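Local coordinates for type IV pilus biogenesis factor PilY1 (Pseudomonas aeruginosa, PDB 3HX6), which primes type IV pilus assembly, takes part in host-cell adhesion and twitching motility, and appears to regulate pilus retraction through calcium binding and release, at residues A[241-255]-A[267-280]. The protein carries 3 engineered substitutions. Residues are numbered along the deposited sequence; the frame is centred on the assembly and turned at random.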
ATOM      1  N   VAL A 241     -25.188 -31.379   7.901  1.00 19.00           N
ATOM      2  CA  VAL A 241     -24.632 -32.167   6.836  1.00 19.66           C
ATOM      3  C   VAL A 241     -24.632 -33.602   7.365  1.00 19.36           C
ATOM      4  O   VAL A 241     -24.460 -33.807   8.563  1.00 17.34           O
ATOM      5  CB  VAL A 241     -23.219 -31.626   6.553  1.00 22.29           C
ATOM      6  CG1 VAL A 241     -22.170 -32.647   6.909  1.00 24.52           C
ATOM      7  CG2 VAL A 241     -23.149 -31.132   5.145  1.00 24.91           C
ATOM      8  N   THR A 242     -24.852 -34.586   6.494  1.00 17.36           N
ATOM      9  CA  THR A 242     -24.880 -35.978   6.950  1.00 19.27           C
ATOM     10  C   THR A 242     -23.495 -36.606   7.051  1.00 18.90           C
ATOM     11  O   THR A 242     -23.043 -36.948   8.145  1.00 18.99           O
ATOM     12  CB  THR A 242     -25.749 -36.863   6.026  1.00 21.77           C
ATOM     13  OG1 THR A 242     -27.087 -36.353   5.994  1.00 23.21           O
ATOM     14  CG2 THR A 242     -25.782 -38.299   6.536  1.00 20.20           C
ATOM     15  N   GLY A 243     -22.819 -36.746   5.915  1.00 18.63           N
ATOM     16  CA  GLY A 243     -21.496 -37.344   5.913  1.00 17.57           C
ATOM     17  C   GLY A 243     -21.591 -38.795   6.350  1.00 19.45           C
ATOM     18  O   GLY A 243     -22.623 -39.439   6.165  1.00 17.90           O
ATOM     19  N   ARG A 244     -20.516 -39.308   6.935  1.00 20.74           N
ATOM     20  CA  ARG A 244     -20.486 -40.686   7.419  1.00 22.72           C
ATOM     21  C   ARG A 244     -20.989 -40.681   8.862  1.00 23.21           C
ATOM     22  O   ARG A 244     -20.452 -39.969   9.701  1.00 24.43           O
ATOM     23  CB  ARG A 244     -19.054 -41.219   7.353  1.00 23.33           C
ATOM     24  CG  ARG A 244     -18.462 -41.230   5.945  1.00 24.98           C
ATOM     25  CD  ARG A 244     -17.005 -40.797   5.981  1.00 27.55           C
ATOM     26  NE  ARG A 244     -16.268 -41.561   6.974  1.00 31.29           N
ATOM     27  CZ  ARG A 244     -15.135 -41.170   7.543  1.00 30.31           C
ATOM     28  NH1 ARG A 244     -14.583 -40.005   7.224  1.00 30.46           N
ATOM     29  NH2 ARG A 244     -14.557 -41.952   8.439  1.00 36.12           N
ATOM     30  N   THR A 245     -22.021 -41.468   9.152  1.00 24.48           N
ATOM     31  CA  THR A 245     -22.586 -41.493  10.503  1.00 24.58           C
ATOM     32  C   THR A 245     -21.910 -42.460  11.467  1.00 25.52           C
ATOM     33  O   THR A 245     -21.180 -43.366  11.058  1.00 25.28           O
ATOM     34  CB  THR A 245     -24.094 -41.813  10.468  1.00 23.61           C
ATOM     35  OG1 THR A 245     -24.303 -43.083   9.841  1.00 21.77           O
ATOM     36  CG2 THR A 245     -24.846 -40.738   9.689  1.00 22.49           C
ATOM     37  N   GLY A 246     -22.156 -42.254  12.757  1.00 26.37           N
ATOM     38  CA  GLY A 246     -21.557 -43.108  13.767  1.00 28.98           C
ATOM     39  C   GLY A 246     -20.068 -42.858  13.919  1.00 30.12           C
ATOM     40  O   GLY A 246     -19.383 -43.552  14.677  1.00 31.75           O
ATOM     41  N   VAL A 247     -19.562 -41.874  13.182  1.00 28.33           N
ATOM     42  CA  VAL A 247     -18.147 -41.505  13.240  1.00 26.63           C
ATOM     43  C   VAL A 247     -18.075 -40.020  13.589  1.00 24.21           C
ATOM     44  O   VAL A 247     -18.739 -39.201  12.968  1.00 24.29           O
ATOM     45  CB  VAL A 247     -17.437 -41.751  11.876  1.00 26.56           C
ATOM     46  CG1 VAL A 247     -16.068 -41.077  11.861  1.00 26.67           C
ATOM     47  CG2 VAL A 247     -17.271 -43.248  11.642  1.00 27.99           C
ATOM     48  N   PRO A 248     -17.270 -39.657  14.594  1.00 24.33           N
ATOM     49  CA  PRO A 248     -17.149 -38.250  14.992  1.00 22.64           C
ATOM     50  C   PRO A 248     -16.988 -37.291  13.812  1.00 20.90           C
ATOM     51  O   PRO A 248     -16.254 -37.577  12.864  1.00 18.94           O
ATOM     52  CB  PRO A 248     -15.919 -38.253  15.893  1.00 23.36           C
ATOM     53  CG  PRO A 248     -15.986 -39.608  16.533  1.00 25.03           C
ATOM     54  CD  PRO A 248     -16.339 -40.503  15.364  1.00 24.53           C
ATOM     55  N   ASN A 249     -17.693 -36.165  13.868  1.00 17.19           N
ATOM     56  CA  ASN A 249     -17.594 -35.152  12.826  1.00 18.33           C
ATOM     57  C   ASN A 249     -17.789 -33.771  13.444  1.00 17.69           C
ATOM     58  O   ASN A 249     -18.202 -33.644  14.598  1.00 17.48           O
ATOM     59  CB  ASN A 249     -18.636 -35.373  11.719  1.00 15.28           C
ATOM     60  CG  ASN A 249     -18.216 -34.739  10.390  1.00 19.20           C
ATOM     61  OD1 ASN A 249     -17.148 -34.132  10.294  1.00 16.59           O
ATOM     62  ND2 ASN A 249     -19.053 -34.885   9.359  1.00 15.04           N
ATOM     63  N   GLY A 250     -17.485 -32.746  12.656  1.00 15.86           N
ATOM     64  CA  GLY A 250     -17.609 -31.367  13.089  1.00 12.17           C
ATOM     65  C   GLY A 250     -17.261 -30.535  11.871  1.00 12.47           C
ATOM     66  O   GLY A 250     -16.360 -30.906  11.114  1.00 11.91           O
ATOM     67  N   LEU A 251     -17.966 -29.432  11.651  1.00 10.66           N
ATOM     68  CA  LEU A 251     -17.683 -28.606  10.484  1.00 11.55           C
ATOM     69  C   LEU A 251     -16.615 -27.566  10.810  1.00 11.97           C
ATOM     70  O   LEU A 251     -16.643 -26.963  11.875  1.00 10.75           O
ATOM     71  CB  LEU A 251     -18.954 -27.908   9.996  1.00 11.88           C
ATOM     72  CG  LEU A 251     -18.813 -27.299   8.599  1.00 10.84           C
ATOM     73  CD1 LEU A 251     -18.637 -28.436   7.587  1.00  8.96           C
ATOM     74  CD2 LEU A 251     -20.037 -26.471   8.255  1.00  9.71           C
ATOM     75  N   SER A 252     -15.689 -27.347   9.881  1.00 12.63           N
ATOM     76  CA  SER A 252     -14.604 -26.391  10.093  1.00 12.81           C
ATOM     77  C   SER A 252     -14.862 -25.010   9.494  1.00 13.44           C
ATOM     78  O   SER A 252     -15.995 -24.685   9.128  1.00 11.52           O
ATOM     79  CB  SER A 252     -13.302 -26.966   9.534  1.00 14.71           C
ATOM     80  OG  SER A 252     -13.015 -28.216  10.143  1.00 15.41           O
ATOM     81  N   SER A 253     -13.798 -24.211   9.390  1.00 13.55           N
ATOM     82  CA  SER A 253     -13.871 -22.847   8.870  1.00 12.07           C
ATOM     83  C   SER A 253     -14.443 -22.755   7.463  1.00 12.32           C
ATOM     84  O   SER A 253     -13.940 -23.378   6.529  1.00 10.90           O
ATOM     85  CB  SER A 253     -12.477 -22.210   8.880  1.00 13.56           C
ATOM     86  OG  SER A 253     -11.821 -22.443  10.113  1.00 15.55           O
ATOM     87  N   PRO A 254     -15.503 -21.952   7.285  1.00 13.09           N
ATOM     88  CA  PRO A 254     -16.072 -21.844   5.938  1.00 12.94           C
ATOM     89  C   PRO A 254     -15.447 -20.725   5.122  1.00 15.45           C
ATOM     90  O   PRO A 254     -14.827 -19.808   5.673  1.00 15.40           O
ATOM     91  CB  PRO A 254     -17.543 -21.562   6.215  1.00 11.65           C
ATOM     92  CG  PRO A 254     -17.457 -20.670   7.427  1.00 12.91           C
ATOM     93  CD  PRO A 254     -16.400 -21.355   8.291  1.00  9.04           C
ATOM     94  N   ARG A 255     -15.596 -20.823   3.805  1.00 12.29           N
ATOM     95  CA  ARG A 255     -15.134 -19.789   2.897  1.00 12.52           C
ATOM     96  C   ARG A 255     -16.393 -19.382   2.129  1.00 14.41           C
ATOM     97  O   ARG A 255     -17.021 -20.205   1.461  1.00 12.37           O
ATOM     98  CB  ARG A 255     -14.090 -20.322   1.914  1.00 13.81           C
ATOM     99  CG  ARG A 255     -13.680 -19.309   0.836  1.00 14.53           C
ATOM    100  CD  ARG A 255     -12.941 -18.103   1.426  1.00 16.36           C
ATOM    101  NE  ARG A 255     -11.746 -18.525   2.146  1.00 19.79           N
ATOM    102  CZ  ARG A 255     -10.916 -17.708   2.788  1.00 23.75           C
ATOM    103  NH1 ARG A 255     -11.142 -16.398   2.803  1.00 23.55           N
ATOM    104  NH2 ARG A 255      -9.870 -18.206   3.436  1.00 21.32           N
ATOM    105  N   TYR A 267     -22.606 -18.610  -1.843  1.00 13.13           N
ATOM    106  CA  TYR A 267     -22.317 -19.987  -1.447  1.00 14.31           C
ATOM    107  C   TYR A 267     -21.331 -19.969  -0.292  1.00 13.11           C
ATOM    108  O   TYR A 267     -20.675 -18.963  -0.035  1.00 13.28           O
ATOM    109  CB  TYR A 267     -21.635 -20.769  -2.576  1.00 15.30           C
ATOM    110  CG  TYR A 267     -22.397 -20.891  -3.873  1.00 16.51           C
ATOM    111  CD1 TYR A 267     -23.500 -21.735  -3.985  1.00 15.12           C
ATOM    112  CD2 TYR A 267     -21.976 -20.197  -5.007  1.00 15.71           C
ATOM    113  CE1 TYR A 267     -24.163 -21.890  -5.197  1.00 16.71           C
ATOM    114  CE2 TYR A 267     -22.628 -20.344  -6.221  1.00 16.42           C
ATOM    115  CZ  TYR A 267     -23.717 -21.190  -6.311  1.00 15.62           C
ATOM    116  OH  TYR A 267     -24.351 -21.330  -7.515  1.00 18.59           O
ATOM    117  N   ALA A 268     -21.210 -21.106   0.377  1.00 13.15           N
ATOM    118  CA  ALA A 268     -20.262 -21.257   1.465  1.00 13.39           C
ATOM    119  C   ALA A 268     -19.635 -22.621   1.235  1.00 14.64           C
ATOM    120  O   ALA A 268     -20.321 -23.563   0.834  1.00 13.83           O
ATOM    121  CB  ALA A 268     -20.974 -21.217   2.825  1.00 12.95           C
ATOM    122  N   TYR A 269     -18.330 -22.712   1.452  1.00 13.67           N
ATOM    123  CA  TYR A 269     -17.609 -23.967   1.298  1.00 13.13           C
ATOM    124  C   TYR A 269     -16.908 -24.233   2.623  1.00 13.52           C
ATOM    125  O   TYR A 269     -16.325 -23.326   3.214  1.00 12.17           O
ATOM    126  CB  TYR A 269     -16.553 -23.873   0.195  1.00 11.90           C
ATOM    127  CG  TYR A 269     -17.099 -23.720  -1.204  1.00 11.19           C
ATOM    128  CD1 TYR A 269     -17.493 -22.474  -1.693  1.00 11.22           C
ATOM    129  CD2 TYR A 269     -17.162 -24.814  -2.064  1.00 10.90           C
ATOM    130  CE1 TYR A 269     -17.924 -22.319  -3.020  1.00 11.80           C
ATOM    131  CE2 TYR A 269     -17.594 -24.675  -3.383  1.00 10.22           C
ATOM    132  CZ  TYR A 269     -17.968 -23.424  -3.856  1.00 13.86           C
ATOM    133  OH  TYR A 269     -18.350 -23.276  -5.174  1.00 11.58           O
ATOM    134  N   ALA A 270     -16.962 -25.472   3.090  1.00 12.07           N
ATOM    135  CA  ALA A 270     -16.328 -25.810   4.353  1.00 11.50           C
ATOM    136  C   ALA A 270     -16.018 -27.297   4.449  1.00 11.41           C
ATOM    137  O   ALA A 270     -16.822 -28.135   4.043  1.00 11.39           O
ATOM    138  CB  ALA A 270     -17.243 -25.387   5.520  1.00 10.73           C
ATOM    139  N   GLY A 271     -14.846 -27.621   4.976  1.00 11.91           N
ATOM    140  CA  GLY A 271     -14.491 -29.017   5.143  1.00 13.07           C
ATOM    141  C   GLY A 271     -14.918 -29.431   6.538  1.00 13.77           C
ATOM    142  O   GLY A 271     -15.359 -28.589   7.329  1.00 11.85           O
ATOM    143  N   ASP A 272     -14.822 -30.720   6.848  1.00 13.22           N
ATOM    144  CA  ASP A 272     -15.191 -31.183   8.175  1.00 11.91           C
ATOM    145  C   ASP A 272     -14.140 -32.167   8.700  1.00 12.95           C
ATOM    146  O   ASP A 272     -13.176 -32.486   7.999  1.00 11.28           O
ATOM    147  CB  ASP A 272     -16.595 -31.808   8.158  1.00 11.81           C
ATOM    148  CG  ASP A 272     -16.672 -33.089   7.341  1.00 17.44           C
ATOM    149  OD1 ASP A 272     -17.812 -33.525   7.049  1.00 17.45           O
ATOM    150  OD2 ASP A 272     -15.613 -33.663   6.997  1.00 13.11           O
ATOM    151  N   LEU A 273     -14.314 -32.625   9.935  1.00 12.55           N
ATOM    152  CA  LEU A 273     -13.369 -33.556  10.539  1.00 15.82           C
ATOM    153  C   LEU A 273     -13.296 -34.870   9.781  1.00 14.98           C
ATOM    154  O   LEU A 273     -12.317 -35.601   9.892  1.00 15.02           O
ATOM    155  CB  LEU A 273     -13.748 -33.834  11.998  1.00 17.50           C
ATOM    156  CG  LEU A 273     -13.688 -32.636  12.950  1.00 19.87           C
ATOM    157  CD1 LEU A 273     -14.093 -33.071  14.353  1.00 20.34           C
ATOM    158  CD2 LEU A 273     -12.277 -32.057  12.953  1.00 19.97           C
ATOM    159  N   GLN A 274     -14.333 -35.163   9.004  1.00 14.64           N
ATOM    160  CA  GLN A 274     -14.378 -36.402   8.236  1.00 13.25           C
ATOM    161  C   GLN A 274     -13.697 -36.308   6.885  1.00 13.83           C
ATOM    162  O   GLN A 274     -13.592 -37.304   6.168  1.00 16.49           O
ATOM    163  CB  GLN A 274     -15.824 -36.848   8.045  1.00 12.85           C
ATOM    164  CG  GLN A 274     -16.366 -37.640   9.219  1.00 12.44           C
ATOM    165  CD  GLN A 274     -17.823 -37.984   9.057  1.00 14.75           C
ATOM    166  OE1 GLN A 274     -18.358 -37.959   7.948  1.00 16.31           O
ATOM    167  NE2 GLN A 274     -18.480 -38.326  10.162  1.00 13.73           N
ATOM    168  N   GLY A 275     -13.239 -35.112   6.537  1.00 12.70           N
ATOM    169  CA  GLY A 275     -12.572 -34.925   5.265  1.00 11.22           C
ATOM    170  C   GLY A 275     -13.502 -34.558   4.129  1.00 12.75           C
ATOM    171  O   GLY A 275     -13.084 -34.513   2.971  1.00 14.57           O
ATOM    172  N   ASN A 276     -14.767 -34.302   4.438  1.00 11.97           N
ATOM    173  CA  ASN A 276     -15.713 -33.927   3.395  1.00 11.55           C
ATOM    174  C   ASN A 276     -15.627 -32.429   3.149  1.00 12.71           C
ATOM    175  O   ASN A 276     -15.565 -31.650   4.094  1.00 13.21           O
ATOM    176  CB  ASN A 276     -17.142 -34.268   3.815  1.00  9.86           C
ATOM    177  CG  ASN A 276     -17.313 -35.728   4.140  1.00 14.84           C
ATOM    178  OD1 ASN A 276     -17.222 -36.583   3.260  1.00 14.71           O
ATOM    179  ND2 ASN A 276     -17.553 -36.027   5.416  1.00 11.33           N
ATOM    180  N   LEU A 277     -15.613 -32.026   1.881  1.00 12.40           N
ATOM    181  CA  LEU A 277     -15.583 -30.605   1.546  1.00 13.48           C
ATOM    182  C   LEU A 277     -17.016 -30.303   1.114  1.00 12.71           C
ATOM    183  O   LEU A 277     -17.455 -30.708   0.033  1.00 12.92           O
ATOM    184  CB  LEU A 277     -14.600 -30.329   0.402  1.00 11.54           C
ATOM    185  CG  LEU A 277     -14.191 -28.874   0.113  1.00 12.04           C
ATOM    186  CD1 LEU A 277     -15.406 -28.053  -0.297  1.00 11.59           C
ATOM    187  CD2 LEU A 277     -13.519 -28.272   1.340  1.00 10.94           C
ATOM    188  N   TRP A 278     -17.747 -29.600   1.967  1.00 11.97           N
ATOM    189  CA  TRP A 278     -19.139 -29.289   1.682  1.00 12.51           C
ATOM    190  C   TRP A 278     -19.366 -27.928   1.052  1.00 13.46           C
ATOM    191  O   TRP A 278     -18.590 -27.005   1.265  1.00 12.13           O
ATOM    192  CB  TRP A 278     -19.965 -29.323   2.972  1.00 12.55           C
ATOM    193  CG  TRP A 278     -19.870 -30.594   3.741  1.00 13.82           C
ATOM    194  CD1 TRP A 278     -19.065 -30.848   4.814  1.00 11.84           C
ATOM    195  CD2 TRP A 278     -20.599 -31.797   3.487  1.00 12.89           C
ATOM    196  NE1 TRP A 278     -19.250 -32.145   5.249  1.00 11.86           N
ATOM    197  CE2 TRP A 278     -20.185 -32.749   4.450  1.00 12.42           C
ATOM    198  CE3 TRP A 278     -21.565 -32.166   2.536  1.00 15.21           C
ATOM    199  CZ2 TRP A 278     -20.704 -34.049   4.491  1.00 13.32           C
ATOM    200  CZ3 TRP A 278     -22.086 -33.463   2.577  1.00 14.73           C
ATOM    201  CH2 TRP A 278     -21.652 -34.388   3.551  1.00 16.07           C
ATOM    202  N   ARG A 279     -20.426 -27.820   0.257  1.00 12.78           N
ATOM    203  CA  ARG A 279     -20.804 -26.531  -0.290  1.00 12.09           C
ATOM    204  C   ARG A 279     -22.238 -26.344   0.174  1.00 13.14           C
ATOM    205  O   ARG A 279     -22.995 -27.315   0.307  1.00 10.50           O
ATOM    206  CB  ARG A 279     -20.760 -26.465  -1.814  1.00 12.39           C
ATOM    207  CG  ARG A 279     -20.796 -25.003  -2.288  1.00 12.67           C
ATOM    208  CD  ARG A 279     -20.967 -24.852  -3.791  1.00 11.55           C
ATOM    209  NE  ARG A 279     -22.340 -25.097  -4.216  1.00 12.36           N
ATOM    210  CZ  ARG A 279     -22.741 -25.049  -5.482  1.00 15.73           C
ATOM    211  NH1 ARG A 279     -21.870 -24.764  -6.444  1.00 12.33           N
ATOM    212  NH2 ARG A 279     -24.012 -25.269  -5.788  1.00 11.71           N
ATOM    213  N   PHE A 280     -22.601 -25.096   0.432  1.00 10.88           N
ATOM    214  CA  PHE A 280     -23.934 -24.759   0.889  1.00 11.51           C
ATOM    215  C   PHE A 280     -24.448 -23.661  -0.024  1.00 12.80           C
ATOM    216  O   PHE A 280     -23.708 -22.741  -0.362  1.00 13.55           O
ATOM    217  CB  PHE A 280     -23.877 -24.240   2.331  1.00 10.41           C
ATOM    218  CG  PHE A 280     -23.265 -25.214   3.311  1.00 10.42           C
ATOM    219  CD1 PHE A 280     -24.070 -26.049   4.077  1.00  9.16           C
ATOM    220  CD2 PHE A 280     -21.878 -25.294   3.462  1.00 11.62           C
ATOM    221  CE1 PHE A 280     -23.508 -26.954   4.986  1.00 10.66           C
ATOM    222  CE2 PHE A 280     -21.301 -26.195   4.365  1.00  9.51           C
ATOM    223  CZ  PHE A 280     -22.120 -27.028   5.131  1.00  9.48           C
TER
HETATM  224  O   HOH W   1     -13.029 -25.833   6.113  1.00 14.17           O
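Q274 reaches into the loop 242-249 and fastens it with its side-chain amide. OE1 of Q274 accepts from the backbone N of R244 at 2.7 Å. NE2 of Q274 meets R244 O at 2.6 Å, on a lone pair in the carbonyl plane, and makes a weak bond to V247 O. These bonds fix the rotation of the amide. The amide of N249 stacks on it, the two planes 15° apart.

Beside this stack lies the buried carboxylate of D272. N249 ND2 donates to D272 OD1 at 3.0 Å from above the carboxylate plane. W278 NE1 also meets OD1 from out of plane, at 2.7 Å. N276 ND2 takes its syn lone pair, while N276 OD1 bonds to S317 OG. Three N-H donors thus grip one oxygen, which would probably favour the ionised form. CG of D272 sits between the backbone N and the carbonyl carbon (chi1 66°), from where OD2 accepts N276 N across the type I turn 272-275.

In the PilY1 beta-propeller, 241-255 leaves the last strand of one blade at V241 and crosses into the first strand of the next. The hairpin loop from there to strand 267-272 carries the calcium site. S252 N bonds to G271 O, and R255 pairs with Y269 through two backbone bonds. Between them a water bridges S253 O and G271 N. L251 CD1 packs on W278 CD1 at 3.7 Å, and its CD2 on F280 CZ at 3.8 Å. V241 CG2 lies over one face of the W278 ring, a CH-pi contact between neighbouring blades.

Unlike the buried D272-Q274-N249 knot, the R244 end of the loop is solvent-exposed. There Q274 CG lies over one face of the guanidinium. At the other end, partly exposed R255 bonds through NE to P332 O.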